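Long-range contacts in WZI (Escherichia coli, PDB 2YNK), which is an outer membrane beta-barrel lectin that binds carbohydrate and underpins the assembly of the group 1 capsule: residues 31-36 with 177-182; 187-192 with 218-223. All coordinates share one frame; numbering follows the deposited sequence.

Contact 1 of 2, residues 31-36 with 177-182; sequences PLSQEE and AEQAAP. With OCT (N-octane), chain K.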
# COMPACT_ATOMS: atom_id res chain seq x y z
N PRO A 31 -0.70 4.11 6.68
CA PRO A 31 -0.53 5.51 6.33
C PRO A 31 0.63 6.17 7.07
O PRO A 31 1.02 5.71 8.15
CB PRO A 31 -1.86 6.13 6.74
CG PRO A 31 -2.25 5.34 7.92
CD PRO A 31 -1.82 3.93 7.61
N LEU A 32 1.19 7.23 6.48
CA LEU A 32 2.30 7.97 7.09
C LEU A 32 1.77 9.16 7.89
O LEU A 32 0.85 9.84 7.45
CB LEU A 32 3.25 8.51 6.02
CG LEU A 32 3.79 7.53 4.98
CD1 LEU A 32 4.44 8.29 3.84
CD2 LEU A 32 4.75 6.55 5.61
N SER A 33 2.36 9.41 9.05
CA SER A 33 2.13 10.67 9.78
C SER A 33 2.76 11.84 9.03
O SER A 33 3.91 11.79 8.67
CB SER A 33 2.73 10.58 11.18
OG SER A 33 2.32 9.38 11.82
N GLN A 34 1.98 12.89 8.79
CA GLN A 34 2.48 14.05 8.05
C GLN A 34 3.62 14.72 8.84
O GLN A 34 4.63 15.14 8.28
CB GLN A 34 1.34 15.05 7.79
CG GLN A 34 1.51 15.88 6.53
CD GLN A 34 0.57 17.08 6.46
OE1 GLN A 34 -0.65 16.93 6.54
NE2 GLN A 34 1.14 18.27 6.29
N GLU A 35 3.45 14.77 10.16
CA GLU A 35 4.41 15.37 11.07
C GLU A 35 5.80 14.74 10.90
O GLU A 35 6.83 15.41 11.11
CB GLU A 35 3.93 15.23 12.52
CG GLU A 35 2.67 16.03 12.87
CD GLU A 35 1.37 15.48 12.27
OE1 GLU A 35 1.34 14.31 11.81
OE2 GLU A 35 0.37 16.22 12.24
N GLU A 36 5.82 13.47 10.50
CA GLU A 36 7.06 12.75 10.21
C GLU A 36 7.62 13.13 8.83
O GLU A 36 8.85 13.19 8.65
CB GLU A 36 6.83 11.23 10.31
CG GLU A 36 7.96 10.35 9.81
CD GLU A 36 9.26 10.51 10.58
OE1 GLU A 36 9.24 11.07 11.70
OE2 GLU A 36 10.31 10.09 10.06
N ALA A 177 3.36 9.89 15.77
CA ALA A 177 3.31 11.05 14.88
C ALA A 177 4.72 11.29 14.37
O ALA A 177 5.03 10.96 13.23
CB ALA A 177 2.75 12.28 15.59
N GLU A 178 5.59 11.84 15.22
CA GLU A 178 7.01 11.92 14.91
C GLU A 178 7.67 10.63 15.34
O GLU A 178 7.31 10.06 16.37
CB GLU A 178 7.67 13.11 15.61
CG GLU A 178 7.54 14.40 14.83
CD GLU A 178 8.30 15.54 15.48
OE1 GLU A 178 9.51 15.38 15.78
OE2 GLU A 178 7.69 16.61 15.70
N GLN A 179 8.65 10.18 14.56
CA GLN A 179 9.24 8.85 14.72
C GLN A 179 10.74 8.92 14.98
O GLN A 179 11.51 8.14 14.43
CB GLN A 179 8.93 8.01 13.47
CG GLN A 179 7.47 7.59 13.36
CD GLN A 179 7.01 7.38 11.93
OE1 GLN A 179 7.53 6.52 11.22
NE2 GLN A 179 6.02 8.16 11.52
N ALA A 180 11.15 9.85 15.85
CA ALA A 180 12.57 10.02 16.21
C ALA A 180 13.11 8.81 16.97
O ALA A 180 12.34 7.97 17.42
CB ALA A 180 12.77 11.28 17.03
N ALA A 181 14.43 8.73 17.10
CA ALA A 181 15.06 7.63 17.84
C ALA A 181 14.84 7.78 19.35
O ALA A 181 14.59 8.88 19.83
CB ALA A 181 16.54 7.57 17.52
N PRO A 182 14.93 6.68 20.10
CA PRO A 182 14.68 6.78 21.53
C PRO A 182 15.73 7.63 22.26
O PRO A 182 16.91 7.57 21.90
CB PRO A 182 14.73 5.32 22.02
CG PRO A 182 14.72 4.48 20.79
CD PRO A 182 15.31 5.31 19.71
C1 OCT K . 12.83 6.87 24.67
C2 OCT K . 12.49 5.46 25.12
C3 OCT K . 11.38 4.88 24.26
C4 OCT K . 11.00 3.46 24.68
C5 OCT K . 10.64 2.59 23.48
C6 OCT K . 11.83 1.76 22.99
C7 OCT K . 11.66 1.33 21.53
C8 OCT K . 12.02 -0.12 21.34

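Contact 2 of 2, residues 187-192 with 218-223; sequences LRWVGP and FTFSPI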
# COMPACT_ATOMS: atom_id res chain seq x y z
N LEU A 187 19.12 2.63 24.45
CA LEU A 187 18.26 2.28 23.33
C LEU A 187 18.46 3.16 22.08
O LEU A 187 17.83 2.92 21.06
CB LEU A 187 16.79 2.30 23.76
CG LEU A 187 16.30 1.11 24.60
CD1 LEU A 187 14.83 1.28 24.95
CD2 LEU A 187 16.52 -0.22 23.89
N ARG A 188 19.34 4.15 22.16
CA ARG A 188 19.59 5.06 21.03
C ARG A 188 20.03 4.36 19.76
O ARG A 188 19.86 4.89 18.67
CB ARG A 188 20.63 6.13 21.41
CG ARG A 188 20.03 7.28 22.19
CD ARG A 188 21.06 8.21 22.80
NE ARG A 188 20.44 9.13 23.76
CZ ARG A 188 21.09 10.07 24.43
NH1 ARG A 188 22.40 10.26 24.26
NH2 ARG A 188 20.43 10.84 25.29
N TRP A 189 20.61 3.17 19.90
CA TRP A 189 21.04 2.38 18.74
C TRP A 189 19.90 1.98 17.84
O TRP A 189 20.09 1.86 16.63
CB TRP A 189 21.82 1.14 19.18
CG TRP A 189 21.04 0.26 20.11
CD1 TRP A 189 20.94 0.36 21.48
CD2 TRP A 189 20.20 -0.88 19.75
NE1 TRP A 189 20.13 -0.62 21.99
CE2 TRP A 189 19.65 -1.39 21.00
CE3 TRP A 189 19.85 -1.50 18.56
CZ2 TRP A 189 18.80 -2.48 21.04
CZ3 TRP A 189 18.99 -2.61 18.60
CH2 TRP A 189 18.48 -3.08 19.82
N VAL A 190 18.71 1.80 18.40
CA VAL A 190 17.52 1.37 17.64
C VAL A 190 17.25 2.26 16.42
O VAL A 190 16.90 1.77 15.35
CB VAL A 190 16.27 1.31 18.55
CG1 VAL A 190 15.00 1.13 17.72
CG2 VAL A 190 16.41 0.18 19.57
N GLY A 191 17.43 3.57 16.58
CA GLY A 191 17.22 4.51 15.48
C GLY A 191 15.76 4.90 15.34
O GLY A 191 14.96 4.64 16.24
N PRO A 192 15.39 5.55 14.22
CA PRO A 192 14.00 5.90 14.01
C PRO A 192 13.18 4.62 13.96
O PRO A 192 13.57 3.66 13.30
CB PRO A 192 14.00 6.59 12.64
CG PRO A 192 15.41 6.99 12.40
CD PRO A 192 16.22 5.91 13.06
N PHE A 218 5.96 -3.29 13.46
CA PHE A 218 7.06 -2.56 14.06
C PHE A 218 8.19 -2.46 13.05
O PHE A 218 8.49 -3.43 12.35
CB PHE A 218 7.56 -3.29 15.31
CG PHE A 218 8.65 -2.57 16.04
CD1 PHE A 218 8.36 -1.64 17.03
CD2 PHE A 218 9.99 -2.83 15.75
CE1 PHE A 218 9.37 -0.98 17.71
CE2 PHE A 218 11.01 -2.17 16.43
CZ PHE A 218 10.69 -1.25 17.41
N THR A 219 8.81 -1.28 12.98
CA THR A 219 9.99 -1.08 12.14
C THR A 219 11.03 -0.22 12.85
O THR A 219 10.71 0.61 13.70
CB THR A 219 9.62 -0.37 10.84
OG1 THR A 219 8.84 0.78 11.16
CG2 THR A 219 8.83 -1.28 9.94
N PHE A 220 12.30 -0.44 12.49
CA PHE A 220 13.38 0.40 13.00
C PHE A 220 14.57 0.38 12.07
O PHE A 220 14.82 -0.61 11.36
CB PHE A 220 13.79 -0.01 14.41
CG PHE A 220 14.56 -1.31 14.49
CD1 PHE A 220 13.94 -2.51 14.17
CD2 PHE A 220 15.88 -1.32 14.89
CE1 PHE A 220 14.63 -3.70 14.25
CE2 PHE A 220 16.58 -2.51 14.97
CZ PHE A 220 15.96 -3.70 14.65
N SER A 221 15.30 1.50 12.10
CA SER A 221 16.48 1.70 11.26
C SER A 221 17.73 1.97 12.14
O SER A 221 18.02 3.12 12.49
CB SER A 221 16.20 2.85 10.29
OG SER A 221 17.01 2.73 9.13
N PRO A 222 18.47 0.91 12.49
CA PRO A 222 19.66 1.11 13.33
C PRO A 222 20.76 1.93 12.66
O PRO A 222 21.50 2.64 13.35
CB PRO A 222 20.16 -0.32 13.62
CG PRO A 222 19.26 -1.25 12.89
CD PRO A 222 18.32 -0.47 12.03
N ILE A 223 20.87 1.82 11.34
CA ILE A 223 21.79 2.63 10.54
C ILE A 223 21.06 3.14 9.30
O ILE A 223 20.19 2.46 8.77
CB ILE A 223 23.05 1.84 10.10
CG1 ILE A 223 22.68 0.46 9.53
CG2 ILE A 223 24.03 1.70 11.27
CD1 ILE A 223 23.87 -0.31 8.99

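Contact 1 of 2, residues 31-36 with 177-182
Glu36 and Gln179 lay their side chains across each other at about a right angle where the start of helix 34-42 meets the loop that follows barrel strand 170-176. Glu36 sends CG away from its own backbone N (chi1 170°) and then bends at chi2, which brings its carboxylate to the backbone of Gln179. There Glu36 OE1 accepts a hydrogen bond from the backbone N of Gln179 at 3.1 Å, the donor arriving from above the carboxylate plane, 44° out of it. The amide of Gln179 passes beside the aliphatic part of the glutamate, NE2 lying 3.4 Å from Glu36 CG. That amide also reaches back within its own loop, where Gln179 NE2 makes a weak bond of 3.4 Å to Ala177 O. Ser33 packs its CB against the same carbonyl oxygen, Ala177 O, while its hydroxyl is hydrogen-bonded to Arg176 O. Glu35 brings CB to 4.4 Å from Ala177 CB and sends its carboxylate to Trp142 and Gly2. At the far end of segment 177-182, Pro182 CB lies 3.6 Å from C1 of the bound n-octane. Since Glu36 OE2 pairs with Arg39, the carboxylate joins a helix charge to a loop amide, and the salt bridge probably helps keep it ionised.

Contact 2 of 2, residues 187-192 with 218-223
Pro192 O accepts a hydrogen bond from the backbone N of Ser221 at 3.0 Å, and the CA of Phe220 adds a CA-H...O contact to the same oxygen. The bond lies at one end of the pairing between neighbouring antiparallel strands 193-201 and 212-221 of the closed beta-barrel; farther along, Thr219 continues the pairing with Gln194. Before Pro192 the chain makes a short turn with helical backbone angles at 188-190, and this turn packs on the end of strand 212-221, where the chain turns a corner at Pro222. Gly191 comes in with its CA 3.4 Å from Ser221 O, an almost straight CA-H...O contact (172° at the hydrogen). With no side chain, Gly191 can bring its backbone close to the strand end.

The apolar part of the contact is carried by Val190 and Phe220, whose side chains cross at about a right angle. Val190 CG1, anti to the backbone N (chi1 169°), rests 3.7 Å from Phe220 CB. Val190 O meets the Phe220 ring at its edge, in the ring plane, 3.3 Å from Phe220 CD2. Trp189 adds a looser touch at an oblique angle, with CZ3 4.4 Å from Phe220 CE2, and its indole NE1 is hydrogen-bonded to Trp186 O. Ser221 OG is hydrogen-bonded to Leu226 O across the turn that leads into strand 226-236. At the corner, Pro222 CB lies 3.7 Å from Trp189 O.

How the contacts relate
Both contacts involve the chain between barrel strands 170-176 and 193-201: contact 1 uses its beginning and contact 2 its end, in series along the sequence, with centres about 13 Å apart. Each is partly buried, and contact 1 lies nearer the centre of the chain. It ties the loop to helix 34-42 mainly through polar side chains, whereas contact 2 joins the loop to an adjacent barrel strand through backbone carbonyls and apolar groups. The two meet directly, where Pro182 packs on Arg188 and Ala181 on Gly191. Pro182 and Leu187, one from each contact, both belong to the same n-octane pocket.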